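Local coordinates for D-3-phosphoglycerate dehydrogenase (Sulfolobus tokodaii, PDB 2EKL), which probably catalyses the NAD-dependent oxidation of D-3-phosphoglycerate, the step that commits this metabolite to serine biosynthesis, at residues A[202-207]-A[230-235]; A[256-261]-A[281-286]; A[46-51]-A[68-73]. All blocks are in the same frame, centred on the assembly; numbering follows the deposited sequence.

Contact 1 (A[202-207]-A[230-235]). With NAD (nicotinamide-adenine-dinucleotide), chain B.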
loop_
_atom_site.group_PDB
_atom_site.type_symbol
_atom_site.label_atom_id
_atom_site.label_comp_id
_atom_site.label_asym_id
_atom_site.label_seq_id
_atom_site.Cartn_x
_atom_site.Cartn_y
_atom_site.Cartn_z
ATOM N N LEU A 202 2.599 9.012 -11.834
ATOM C CA LEU A 202 3.573 9.986 -12.326
ATOM C C LEU A 202 4.938 9.869 -11.658
ATOM O O LEU A 202 5.047 9.908 -10.433
ATOM C CB LEU A 202 3.020 11.397 -12.128
ATOM C CG LEU A 202 1.588 11.606 -12.632
ATOM C CD1 LEU A 202 1.141 13.018 -12.301
ATOM C CD2 LEU A 202 1.515 11.352 -14.141
ATOM N N HIS A 203 5.978 9.739 -12.479
ATOM C CA HIS A 203 7.347 9.590 -11.989
ATOM C C HIS A 203 8.312 10.348 -12.890
ATOM O O HIS A 203 9.378 9.847 -13.244
ATOM C CB HIS A 203 7.712 8.108 -11.972
ATOM C CG HIS A 203 6.772 7.276 -11.162
ATOM N ND1 HIS A 203 6.766 7.299 -9.785
ATOM C CD2 HIS A 203 5.760 6.457 -11.531
ATOM C CE1 HIS A 203 5.790 6.528 -9.340
ATOM N NE2 HIS A 203 5.164 6.006 -10.379
ATOM N N VAL A 204 7.929 11.565 -13.249
ATOM C CA VAL A 204 8.737 12.393 -14.137
ATOM C C VAL A 204 9.642 13.393 -13.436
ATOM O O VAL A 204 9.427 13.750 -12.278
ATOM C CB VAL A 204 7.838 13.202 -15.097
ATOM C CG1 VAL A 204 6.993 12.263 -15.940
ATOM C CG2 VAL A 204 6.949 14.154 -14.296
ATOM N N THR A 205 10.664 13.833 -14.164
ATOM C CA THR A 205 11.589 14.847 -13.685
ATOM C C THR A 205 11.278 16.065 -14.543
ATOM O O THR A 205 11.491 16.051 -15.756
ATOM C CB THR A 205 13.057 14.455 -13.919
ATOM O OG1 THR A 205 13.230 14.060 -15.286
ATOM C CG2 THR A 205 13.462 13.322 -12.990
ATOM N N VAL A 206 10.748 17.106 -13.916
ATOM C CA VAL A 206 10.397 18.326 -14.626
ATOM C C VAL A 206 10.868 19.538 -13.837
ATOM O O VAL A 206 11.111 19.445 -12.632
ATOM C CB VAL A 206 8.871 18.430 -14.835
ATOM C CG1 VAL A 206 8.395 17.322 -15.764
ATOM C CG2 VAL A 206 8.157 18.332 -13.496
ATOM N N SER A 207 11.000 20.670 -14.518
ATOM C CA SER A 207 11.439 21.899 -13.870
ATOM C C SER A 207 10.256 22.608 -13.215
ATOM O O SER A 207 9.100 22.251 -13.446
ATOM C CB SER A 207 12.104 22.824 -14.892
ATOM O OG SER A 207 11.218 23.131 -15.953
ATOM N N ASN A 230 0.792 10.344 -7.585
ATOM C CA ASN A 230 1.923 11.213 -7.876
ATOM C C ASN A 230 2.931 11.281 -6.733
ATOM O O ASN A 230 2.630 11.801 -5.663
ATOM C CB ASN A 230 1.418 12.629 -8.194
ATOM C CG ASN A 230 2.529 13.563 -8.670
ATOM O OD1 ASN A 230 3.686 13.162 -8.801
ATOM N ND2 ASN A 230 2.175 14.815 -8.933
ATOM N N THR A 231 4.122 10.735 -6.963
ATOM C CA THR A 231 5.181 10.795 -5.961
ATOM C C THR A 231 6.398 11.473 -6.574
ATOM O O THR A 231 7.492 11.407 -6.021
ATOM C CB THR A 231 5.600 9.398 -5.452
ATOM O OG1 THR A 231 6.004 8.581 -6.557
ATOM C CG2 THR A 231 4.452 8.732 -4.713
ATOM N N SER A 232 6.200 12.130 -7.713
ATOM C CA SER A 232 7.297 12.812 -8.393
ATOM C C SER A 232 7.329 14.304 -8.064
ATOM O O SER A 232 8.008 14.717 -7.121
ATOM C CB SER A 232 7.205 12.587 -9.910
ATOM O OG SER A 232 5.989 13.068 -10.455
ATOM N N ARG A 233 6.610 15.112 -8.840
ATOM C CA ARG A 233 6.552 16.553 -8.605
ATOM C C ARG A 233 5.131 17.082 -8.777
ATOM O O ARG A 233 4.427 16.706 -9.713
ATOM C CB ARG A 233 7.477 17.307 -9.563
ATOM C CG ARG A 233 8.948 17.252 -9.196
ATOM C CD ARG A 233 9.668 18.472 -9.742
ATOM N NE ARG A 233 11.077 18.505 -9.363
ATOM C CZ ARG A 233 11.891 19.524 -9.618
ATOM N NH1 ARG A 233 11.433 20.596 -10.253
ATOM N NH2 ARG A 233 13.164 19.470 -9.245
ATOM N N ALA A 234 4.720 17.963 -7.875
ATOM C CA ALA A 234 3.382 18.533 -7.935
ATOM C C ALA A 234 3.154 19.315 -9.228
ATOM O O ALA A 234 2.088 19.218 -9.833
ATOM C CB ALA A 234 3.144 19.439 -6.724
ATOM N N VAL A 235 4.159 20.075 -9.658
ATOM C CA VAL A 235 4.037 20.884 -10.871
ATOM C C VAL A 235 3.777 20.090 -12.153
ATOM O O VAL A 235 3.422 20.672 -13.180
ATOM C CB VAL A 235 5.289 21.780 -11.088
ATOM C CG1 VAL A 235 5.479 22.700 -9.895
ATOM C CG2 VAL A 235 6.522 20.924 -11.307
HETATM P PA NAD B . 14.654 9.449 -13.370
HETATM O O1A NAD B . 15.290 8.127 -13.234
HETATM O O2A NAD B . 15.531 10.573 -13.896
HETATM O O5B NAD B . 13.360 9.247 -14.293
HETATM C C5B NAD B . 12.565 10.371 -14.637
HETATM C C4B NAD B . 11.903 9.954 -16.085
HETATM O O4B NAD B . 10.778 10.793 -16.396
HETATM C C3B NAD B . 12.995 9.960 -17.207
HETATM O O3B NAD B . 13.033 8.722 -17.914
HETATM C C2B NAD B . 12.612 11.204 -18.019
HETATM O O2B NAD B . 13.012 11.258 -19.367
HETATM C C1B NAD B . 11.151 11.190 -17.757
HETATM N N9A NAD B . 10.456 12.460 -18.140
HETATM C C8A NAD B . 10.823 13.786 -17.961
HETATM N N7A NAD B . 9.870 14.595 -18.479
HETATM C C5A NAD B . 8.890 13.814 -18.989
HETATM C C6A NAD B . 7.627 14.050 -19.663
HETATM N N6A NAD B . 7.203 15.280 -19.906
HETATM N N1A NAD B . 6.816 12.940 -20.078
HETATM C C2A NAD B . 7.221 11.586 -19.845
HETATM N N3A NAD B . 8.452 11.350 -19.189
HETATM C C4A NAD B . 9.258 12.445 -18.776
HETATM O O3 NAD B . 14.118 9.938 -11.932
HETATM P PN NAD B . 13.567 9.080 -10.681
HETATM O O1N NAD B . 12.868 7.881 -11.167
HETATM O O2N NAD B . 14.773 8.836 -9.837
HETATM O O5D NAD B . 12.658 10.194 -10.036
HETATM C C5D NAD B . 11.374 10.439 -10.568
HETATM C C4D NAD B . 10.675 11.565 -9.834
HETATM O O4D NAD B . 10.427 11.241 -8.479
HETATM C C3D NAD B . 11.424 12.928 -9.783
HETATM O O3D NAD B . 10.522 14.021 -10.011
HETATM C C2D NAD B . 12.059 12.921 -8.440
HETATM O O2D NAD B . 12.537 14.196 -8.055
HETATM C C1D NAD B . 10.921 12.301 -7.679
HETATM N N1N NAD B . 11.210 11.728 -6.334
HETATM C C2N NAD B . 10.306 12.032 -5.268
HETATM C C3N NAD B . 10.563 11.494 -3.972
HETATM C C7N NAD B . 9.628 11.800 -2.864
HETATM O O7N NAD B . 10.160 11.942 -1.638
HETATM N N7N NAD B . 8.318 11.943 -3.006
HETATM C C4N NAD B . 11.767 10.638 -3.792
HETATM C C5N NAD B . 12.676 10.338 -4.883
HETATM C C6N NAD B . 12.384 10.896 -6.169
HETATM O O HOH W 1 3.445 8.535 -8.803
HETATM O O HOH W 2 8.332 9.220 -8.240
#
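In the NAD pocket, at the C-terminal ends of two neighbouring parallel strands of the Rossmann-type domain, Leu202 pairs with Asn230 before the two segments separate. Beyond that pair Leu202 O and Thr231 N are 3.7 Å apart, bridged by a water that donates a hydrogen bond to Leu202 O at 2.7 Å and accepts one from Thr231 N. A second water lies in the plane of the His203 ring at ND1, meets Thr231 OG1 and donates to O4D of NAD at 2.9 Å; His203 NE2 is hydrogen-bonded to Ser201 OG and Thr231 OG1 to Thr109 OG1. Asparagine suits position 230 through both amide ends: Asn230 OD1 accepts from Ser232 N (2.9 Å, an Asx turn) and Ser232 OG, from opposite faces of its plane. Asn230 ND2 donates a nearly straight bond to Arg233 O at 3.0 Å, from above that carbonyl's plane. The extended Arg233 reaches a salt bridge with Asp80, and Val206 O lies over one guanidinium face, 2.7 Å from Arg233 NH1 but badly angled for a hydrogen bond. Val204 O accepts from ribose O3D of NAD, and Thr231 O from carboxamide N7N. Main-chain acceptors and shared water would help to orient the nicotinamide riboside.

Contact 2 (A[256-261]-A[281-286]). With NAD (nicotinamide-adenine-dinucleotide), chain B.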
loop_
_atom_site.group_PDB
_atom_site.type_symbol
_atom_site.label_atom_id
_atom_site.label_comp_id
_atom_site.label_asym_id
_atom_site.label_seq_id
_atom_site.Cartn_x
_atom_site.Cartn_y
_atom_site.Cartn_z
ATOM N N THR A 256 -1.181 11.500 -3.548
ATOM C CA THR A 256 0.101 12.147 -3.772
ATOM C C THR A 256 0.964 12.318 -2.529
ATOM O O THR A 256 0.457 12.417 -1.413
ATOM C CB THR A 256 -0.133 13.537 -4.404
ATOM O OG1 THR A 256 1.119 14.139 -4.736
ATOM C CG2 THR A 256 -0.880 14.446 -3.425
ATOM N N ASP A 257 2.278 12.340 -2.741
ATOM C CA ASP A 257 3.229 12.547 -1.659
ATOM C C ASP A 257 3.776 13.968 -1.817
ATOM O O ASP A 257 4.560 14.440 -0.995
ATOM C CB ASP A 257 4.376 11.535 -1.756
ATOM C CG ASP A 257 5.368 11.661 -0.611
ATOM O OD1 ASP A 257 4.932 11.667 0.562
ATOM O OD2 ASP A 257 6.587 11.742 -0.882
ATOM N N VAL A 258 3.353 14.642 -2.882
ATOM C CA VAL A 258 3.813 16.002 -3.161
ATOM C C VAL A 258 2.671 16.985 -3.432
ATOM O O VAL A 258 1.710 16.672 -4.141
ATOM C CB VAL A 258 4.777 16.012 -4.372
ATOM C CG1 VAL A 258 6.012 15.178 -4.057
ATOM C CG2 VAL A 258 4.068 15.473 -5.608
ATOM N N PHE A 259 2.779 18.178 -2.857
ATOM C CA PHE A 259 1.761 19.204 -3.040
ATOM C C PHE A 259 2.428 20.481 -3.540
ATOM O O PHE A 259 3.588 20.749 -3.229
ATOM C CB PHE A 259 1.030 19.475 -1.720
ATOM C CG PHE A 259 -0.468 19.360 -1.822
ATOM C CD1 PHE A 259 -1.067 18.141 -2.124
ATOM C CD2 PHE A 259 -1.282 20.473 -1.618
ATOM C CE1 PHE A 259 -2.454 18.030 -2.225
ATOM C CE2 PHE A 259 -2.668 20.372 -1.715
ATOM C CZ PHE A 259 -3.256 19.149 -2.020
ATOM N N TRP A 260 1.692 21.257 -4.327
ATOM C CA TRP A 260 2.210 22.497 -4.891
ATOM C C TRP A 260 2.819 23.357 -3.792
ATOM O O TRP A 260 3.868 23.970 -3.981
ATOM C CB TRP A 260 1.078 23.212 -5.626
ATOM C CG TRP A 260 0.533 22.346 -6.732
ATOM C CD1 TRP A 260 0.961 22.304 -8.030
ATOM C CD2 TRP A 260 -0.461 21.321 -6.604
ATOM N NE1 TRP A 260 0.299 21.311 -8.718
ATOM C CE2 TRP A 260 -0.579 20.692 -7.867
ATOM C CE3 TRP A 260 -1.261 20.867 -5.547
ATOM C CZ2 TRP A 260 -1.463 19.634 -8.097
ATOM C CZ3 TRP A 260 -2.142 19.813 -5.778
ATOM C CH2 TRP A 260 -2.234 19.209 -7.045
ATOM N N ASN A 261 2.155 23.373 -2.641
ATOM C CA ASN A 261 2.618 24.099 -1.463
ATOM C C ASN A 261 2.388 23.172 -0.277
ATOM O O ASN A 261 1.275 22.683 -0.073
ATOM C CB ASN A 261 1.833 25.399 -1.273
ATOM C CG ASN A 261 2.343 26.523 -2.155
ATOM O OD1 ASN A 261 3.473 26.987 -1.999
ATOM N ND2 ASN A 261 1.513 26.963 -3.094
ATOM N N THR A 281 0.330 12.317 1.513
ATOM C CA THR A 281 1.332 12.004 2.519
ATOM C C THR A 281 2.246 13.227 2.504
ATOM O O THR A 281 2.342 13.934 1.496
ATOM C CB THR A 281 2.106 10.695 2.230
ATOM O OG1 THR A 281 2.449 10.614 0.844
ATOM C CG2 THR A 281 1.242 9.487 2.620
ATOM N N THR A 282 2.905 13.480 3.625
ATOM C CA THR A 282 3.736 14.666 3.785
ATOM C C THR A 282 5.151 14.648 3.205
ATOM O O THR A 282 6.118 14.999 3.885
ATOM C CB THR A 282 3.785 15.030 5.283
ATOM O OG1 THR A 282 4.280 13.915 6.029
ATOM C CG2 THR A 282 2.382 15.349 5.790
ATOM N N HIS A 283 5.261 14.267 1.935
ATOM C CA HIS A 283 6.547 14.215 1.240
ATOM C C HIS A 283 7.527 13.305 1.969
ATOM O O HIS A 283 8.664 13.691 2.266
ATOM C CB HIS A 283 7.122 15.631 1.100
ATOM C CG HIS A 283 7.950 15.825 -0.130
ATOM N ND1 HIS A 283 7.863 16.956 -0.915
ATOM C CD2 HIS A 283 8.875 15.031 -0.717
ATOM C CE1 HIS A 283 8.698 16.847 -1.933
ATOM N NE2 HIS A 283 9.324 15.689 -1.837
ATOM N N ILE A 284 7.075 12.085 2.243
ATOM C CA ILE A 284 7.877 11.093 2.948
ATOM C C ILE A 284 8.471 10.027 2.029
ATOM O O ILE A 284 8.966 9.009 2.503
ATOM C CB ILE A 284 7.032 10.384 4.032
ATOM C CG1 ILE A 284 5.811 9.714 3.392
ATOM C CG2 ILE A 284 6.575 11.404 5.083
ATOM C CD1 ILE A 284 4.960 8.915 4.367
ATOM N N GLY A 285 8.424 10.270 0.722
ATOM C CA GLY A 285 8.950 9.311 -0.241
ATOM C C GLY A 285 10.362 8.804 -0.003
ATOM O O GLY A 285 10.661 7.637 -0.271
ATOM N N ALA A 286 11.241 9.673 0.488
ATOM C CA ALA A 286 12.623 9.286 0.757
ATOM C C ALA A 286 12.849 9.134 2.259
ATOM O O ALA A 286 13.978 8.936 2.708
ATOM C CB ALA A 286 13.579 10.345 0.200
HETATM P PA NAD B . 14.654 9.449 -13.370
HETATM O O1A NAD B . 15.290 8.127 -13.234
HETATM O O2A NAD B . 15.531 10.573 -13.896
HETATM O O5B NAD B . 13.360 9.247 -14.293
HETATM C C5B NAD B . 12.565 10.371 -14.637
HETATM C C4B NAD B . 11.903 9.954 -16.085
HETATM O O4B NAD B . 10.778 10.793 -16.396
HETATM C C3B NAD B . 12.995 9.960 -17.207
HETATM O O3B NAD B . 13.033 8.722 -17.914
HETATM C C2B NAD B . 12.612 11.204 -18.019
HETATM O O2B NAD B . 13.012 11.258 -19.367
HETATM C C1B NAD B . 11.151 11.190 -17.757
HETATM N N9A NAD B . 10.456 12.460 -18.140
HETATM C C8A NAD B . 10.823 13.786 -17.961
HETATM N N7A NAD B . 9.870 14.595 -18.479
HETATM C C5A NAD B . 8.890 13.814 -18.989
HETATM C C6A NAD B . 7.627 14.050 -19.663
HETATM N N6A NAD B . 7.203 15.280 -19.906
HETATM N N1A NAD B . 6.816 12.940 -20.078
HETATM C C2A NAD B . 7.221 11.586 -19.845
HETATM N N3A NAD B . 8.452 11.350 -19.189
HETATM C C4A NAD B . 9.258 12.445 -18.776
HETATM O O3 NAD B . 14.118 9.938 -11.932
HETATM P PN NAD B . 13.567 9.080 -10.681
HETATM O O1N NAD B . 12.868 7.881 -11.167
HETATM O O2N NAD B . 14.773 8.836 -9.837
HETATM O O5D NAD B . 12.658 10.194 -10.036
HETATM C C5D NAD B . 11.374 10.439 -10.568
HETATM C C4D NAD B . 10.675 11.565 -9.834
HETATM O O4D NAD B . 10.427 11.241 -8.479
HETATM C C3D NAD B . 11.424 12.928 -9.783
HETATM O O3D NAD B . 10.522 14.021 -10.011
HETATM C C2D NAD B . 12.059 12.921 -8.440
HETATM O O2D NAD B . 12.537 14.196 -8.055
HETATM C C1D NAD B . 10.921 12.301 -7.679
HETATM N N1N NAD B . 11.210 11.728 -6.334
HETATM C C2N NAD B . 10.306 12.032 -5.268
HETATM C C3N NAD B . 10.563 11.494 -3.972
HETATM C C7N NAD B . 9.628 11.800 -2.864
HETATM O O7N NAD B . 10.160 11.942 -1.638
HETATM N N7N NAD B . 8.318 11.943 -3.006
HETATM C C4N NAD B . 11.767 10.638 -3.792
HETATM C C5N NAD B . 12.676 10.338 -4.883
HETATM C C6N NAD B . 12.384 10.896 -6.169
#
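Asp257 binds the loop 281-286 through both carboxylate oxygens. Its OD1 accepts from Thr281 OG1 at 2.7 Å, met on the anti side, and uses its syn lone pair for Ile284 N. Asp257 OD2 receives Gly285 N from above the carboxylate plane at 2.8 Å, and also accepts from N7N of the NAD carboxamide at 2.7 Å. With CG swung opposite the backbone N (chi1 -177°), the carboxylate is carried across to these donors. An alanine at this position would probably leave the amides of Ile284 and Gly285 without this acceptor and the carboxamide nitrogen with only Thr231 O to hold it, freer to turn. Thr281 N to Thr256 O ties the two loops where they leave their strands. Farther out, Val258 CG1 sits over a face of the His283 ring, a CH-pi contact. His283 ND1 is hydrogen-bonded to Glu262 OE1, consistent with the histidine-glutamate pair of this dehydrogenase family. Glycine fits position 285 because a CB there would collide with C7N of NAD. Thr282 OG1 is hydrogen-bonded to Ser123 and Ile284 O to Arg118, both of the second subunit. Because OD2 accepts, the carboxamide turns its nitrogen there, so the aspartate probably sets which way that amide faces.

Contact 3 (A[46-51]-A[68-73])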
loop_
_atom_site.group_PDB
_atom_site.type_symbol
_atom_site.label_atom_id
_atom_site.label_comp_id
_atom_site.label_asym_id
_atom_site.label_seq_id
_atom_site.Cartn_x
_atom_site.Cartn_y
_atom_site.Cartn_z
ATOM N N ASN A 46 36.493 31.403 2.698
ATOM C CA ASN A 46 37.600 30.685 3.315
ATOM C C ASN A 46 37.549 29.175 3.119
ATOM O O ASN A 46 38.414 28.462 3.625
ATOM C CB ASN A 46 37.641 30.953 4.823
ATOM C CG ASN A 46 37.481 32.418 5.168
ATOM O OD1 ASN A 46 38.106 33.285 4.561
ATOM N ND2 ASN A 46 36.650 32.699 6.165
ATOM N N TYR A 47 36.561 28.680 2.381
ATOM C CA TYR A 47 36.424 27.234 2.228
ATOM C C TYR A 47 36.589 26.640 0.836
ATOM O O TYR A 47 36.223 27.248 -0.168
ATOM C CB TYR A 47 35.070 26.803 2.796
ATOM C CG TYR A 47 34.892 27.155 4.256
ATOM C CD1 TYR A 47 35.397 26.332 5.260
ATOM C CD2 TYR A 47 34.246 28.332 4.631
ATOM C CE1 TYR A 47 35.263 26.671 6.608
ATOM C CE2 TYR A 47 34.108 28.683 5.971
ATOM C CZ TYR A 47 34.617 27.851 6.951
ATOM O OH TYR A 47 34.475 28.202 8.272
ATOM N N ASP A 48 37.131 25.426 0.812
ATOM C CA ASP A 48 37.359 24.664 -0.413
ATOM C C ASP A 48 36.140 23.789 -0.674
ATOM O O ASP A 48 35.838 23.438 -1.818
ATOM C CB ASP A 48 38.562 23.738 -0.240
ATOM C CG ASP A 48 39.814 24.477 0.153
ATOM O OD1 ASP A 48 40.410 25.136 -0.726
ATOM O OD2 ASP A 48 40.194 24.400 1.341
ATOM N N ILE A 49 35.452 23.436 0.406
ATOM C CA ILE A 49 34.282 22.567 0.331
ATOM C C ILE A 49 33.128 23.091 1.182
ATOM O O ILE A 49 33.341 23.592 2.282
ATOM C CB ILE A 49 34.618 21.149 0.858
ATOM C CG1 ILE A 49 35.800 20.558 0.085
ATOM C CG2 ILE A 49 33.394 20.250 0.753
ATOM C CD1 ILE A 49 36.354 19.280 0.692
ATOM N N ILE A 50 31.909 22.979 0.664
ATOM C CA ILE A 50 30.728 23.385 1.414
ATOM C C ILE A 50 29.769 22.199 1.351
ATOM O O ILE A 50 29.610 21.585 0.296
ATOM C CB ILE A 50 30.038 24.640 0.810
ATOM C CG1 ILE A 50 28.890 25.084 1.723
ATOM C CG2 ILE A 50 29.510 24.339 -0.587
ATOM C CD1 ILE A 50 28.171 26.335 1.251
ATOM N N VAL A 51 29.164 21.857 2.484
ATOM C CA VAL A 51 28.219 20.746 2.533
ATOM C C VAL A 51 26.892 21.310 3.018
ATOM O O VAL A 51 26.829 21.935 4.073
ATOM C CB VAL A 51 28.695 19.639 3.497
ATOM C CG1 VAL A 51 27.744 18.455 3.441
ATOM C CG2 VAL A 51 30.106 19.201 3.128
ATOM N N LYS A 68 37.338 30.271 -3.053
ATOM C CA LYS A 68 38.157 29.065 -2.930
ATOM C C LYS A 68 37.368 27.770 -3.111
ATOM O O LYS A 68 37.942 26.683 -3.059
ATOM C CB LYS A 68 38.853 29.033 -1.569
ATOM C CG LYS A 68 39.871 30.142 -1.360
ATOM C CD LYS A 68 40.500 30.072 0.024
ATOM C CE LYS A 68 41.275 28.781 0.224
ATOM N NZ LYS A 68 41.901 28.722 1.572
ATOM N N LEU A 69 36.060 27.886 -3.319
ATOM C CA LEU A 69 35.207 26.713 -3.491
ATOM C C LEU A 69 35.640 25.809 -4.641
ATOM O O LEU A 69 35.837 26.268 -5.767
ATOM C CB LEU A 69 33.754 27.138 -3.709
ATOM C CG LEU A 69 32.962 27.591 -2.481
ATOM C CD1 LEU A 69 31.572 28.035 -2.912
ATOM C CD2 LEU A 69 32.871 26.449 -1.474
ATOM N N LYS A 70 35.777 24.519 -4.341
ATOM C CA LYS A 70 36.178 23.520 -5.328
ATOM C C LYS A 70 35.152 22.390 -5.391
ATOM O O LYS A 70 35.016 21.716 -6.413
ATOM C CB LYS A 70 37.548 22.944 -4.965
ATOM C CG LYS A 70 38.657 23.981 -4.911
ATOM C CD LYS A 70 39.933 23.396 -4.331
ATOM C CE LYS A 70 41.026 24.451 -4.232
ATOM N NZ LYS A 70 40.627 25.597 -3.362
ATOM N N ILE A 71 34.435 22.183 -4.290
ATOM C CA ILE A 71 33.419 21.134 -4.225
ATOM C C ILE A 71 32.211 21.602 -3.430
ATOM O O ILE A 71 32.349 22.210 -2.365
ATOM C CB ILE A 71 33.947 19.846 -3.537
ATOM C CG1 ILE A 71 35.173 19.306 -4.270
ATOM C CG2 ILE A 71 32.850 18.778 -3.522
ATOM C CD1 ILE A 71 35.803 18.103 -3.589
ATOM N N ILE A 72 31.028 21.319 -3.964
ATOM C CA ILE A 72 29.774 21.651 -3.304
ATOM C C ILE A 72 29.089 20.306 -3.097
ATOM O O ILE A 72 28.867 19.567 -4.055
ATOM C CB ILE A 72 28.867 22.535 -4.189
ATOM C CG1 ILE A 72 29.465 23.935 -4.327
ATOM C CG2 ILE A 72 27.474 22.612 -3.585
ATOM C CD1 ILE A 72 28.689 24.839 -5.276
ATOM N N ALA A 73 28.777 19.981 -1.848
ATOM C CA ALA A 73 28.126 18.713 -1.548
ATOM C C ALA A 73 26.722 18.925 -1.017
ATOM O O ALA A 73 26.514 19.663 -0.055
ATOM C CB ALA A 73 28.950 17.923 -0.533
HETATM O O HOH W 3 35.465 29.713 -0.989
HETATM O O HOH W 4 41.478 26.277 2.547
#
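Ile49, Ile50 and Val51 run beside Ile71, Ile72 and Ala73 as adjacent parallel strands, the two arms of a beta-alpha-beta unit completed by helix 60-65. The backbone ladder begins at Asp48 O, which accepts from both Lys70 N at 2.7 Å and Ile71 N. It continues from Ile50 N to Ile71 O, and then Ala73 N meets Ile50 O at 2.8 Å, nearly along the C=O axis.

In the apolar packing, Ile49 CG1 rests against Ile71 CB at 4.1 Å and Val51 CG2 against Ala73 CB, on the face where helix 289-309 covers both isoleucines. On the other face Ile50 CG2 touches Ile72 CG1 at 3.8 Å, and Leu69 CD2 closes on Ile50 CB. Isoleucine and valine suit the strand positions, because beta-branched side chains favour an extended backbone.

Charges gather before the strands begin. The Lys70 chain bends only at its last torsion (chi4 60°), bringing NZ onto the anti lone pair of Asp48 OD1 in a 2.7 Å salt bridge. That NZ also donates to Lys68 O, and Tyr4 OH bonds to both partners. Asp48 OD2 accepts from Lys7 N and, at 2.6 Å, from a water that in turn accepts from Lys68 NZ.

In the fold
Contacts 1 and 2 are formed by loops that follow strands of one seven-stranded parallel sheet, and they touch each other: Asn230 O probably bonds to both Thr256 OG1 and Asp257 N, and Ala234 packs on the loop of contact 2. Both are buried around one cofactor and grip the same nicotinamide carboxamide, contact 1 by a main-chain carbonyl and contact 2 by a carboxylate. Contact 2 alone reaches the second subunit. Contact 3 lies in the other, five-stranded sheet, its centre about 30 Å from that of contact 1. There, away from the annotated sites, regular strand pairing and aliphatic side chains make a hydrophobic core with its charges at one end, whereas the loops of contacts 1 and 2 turn polar groups toward NAD.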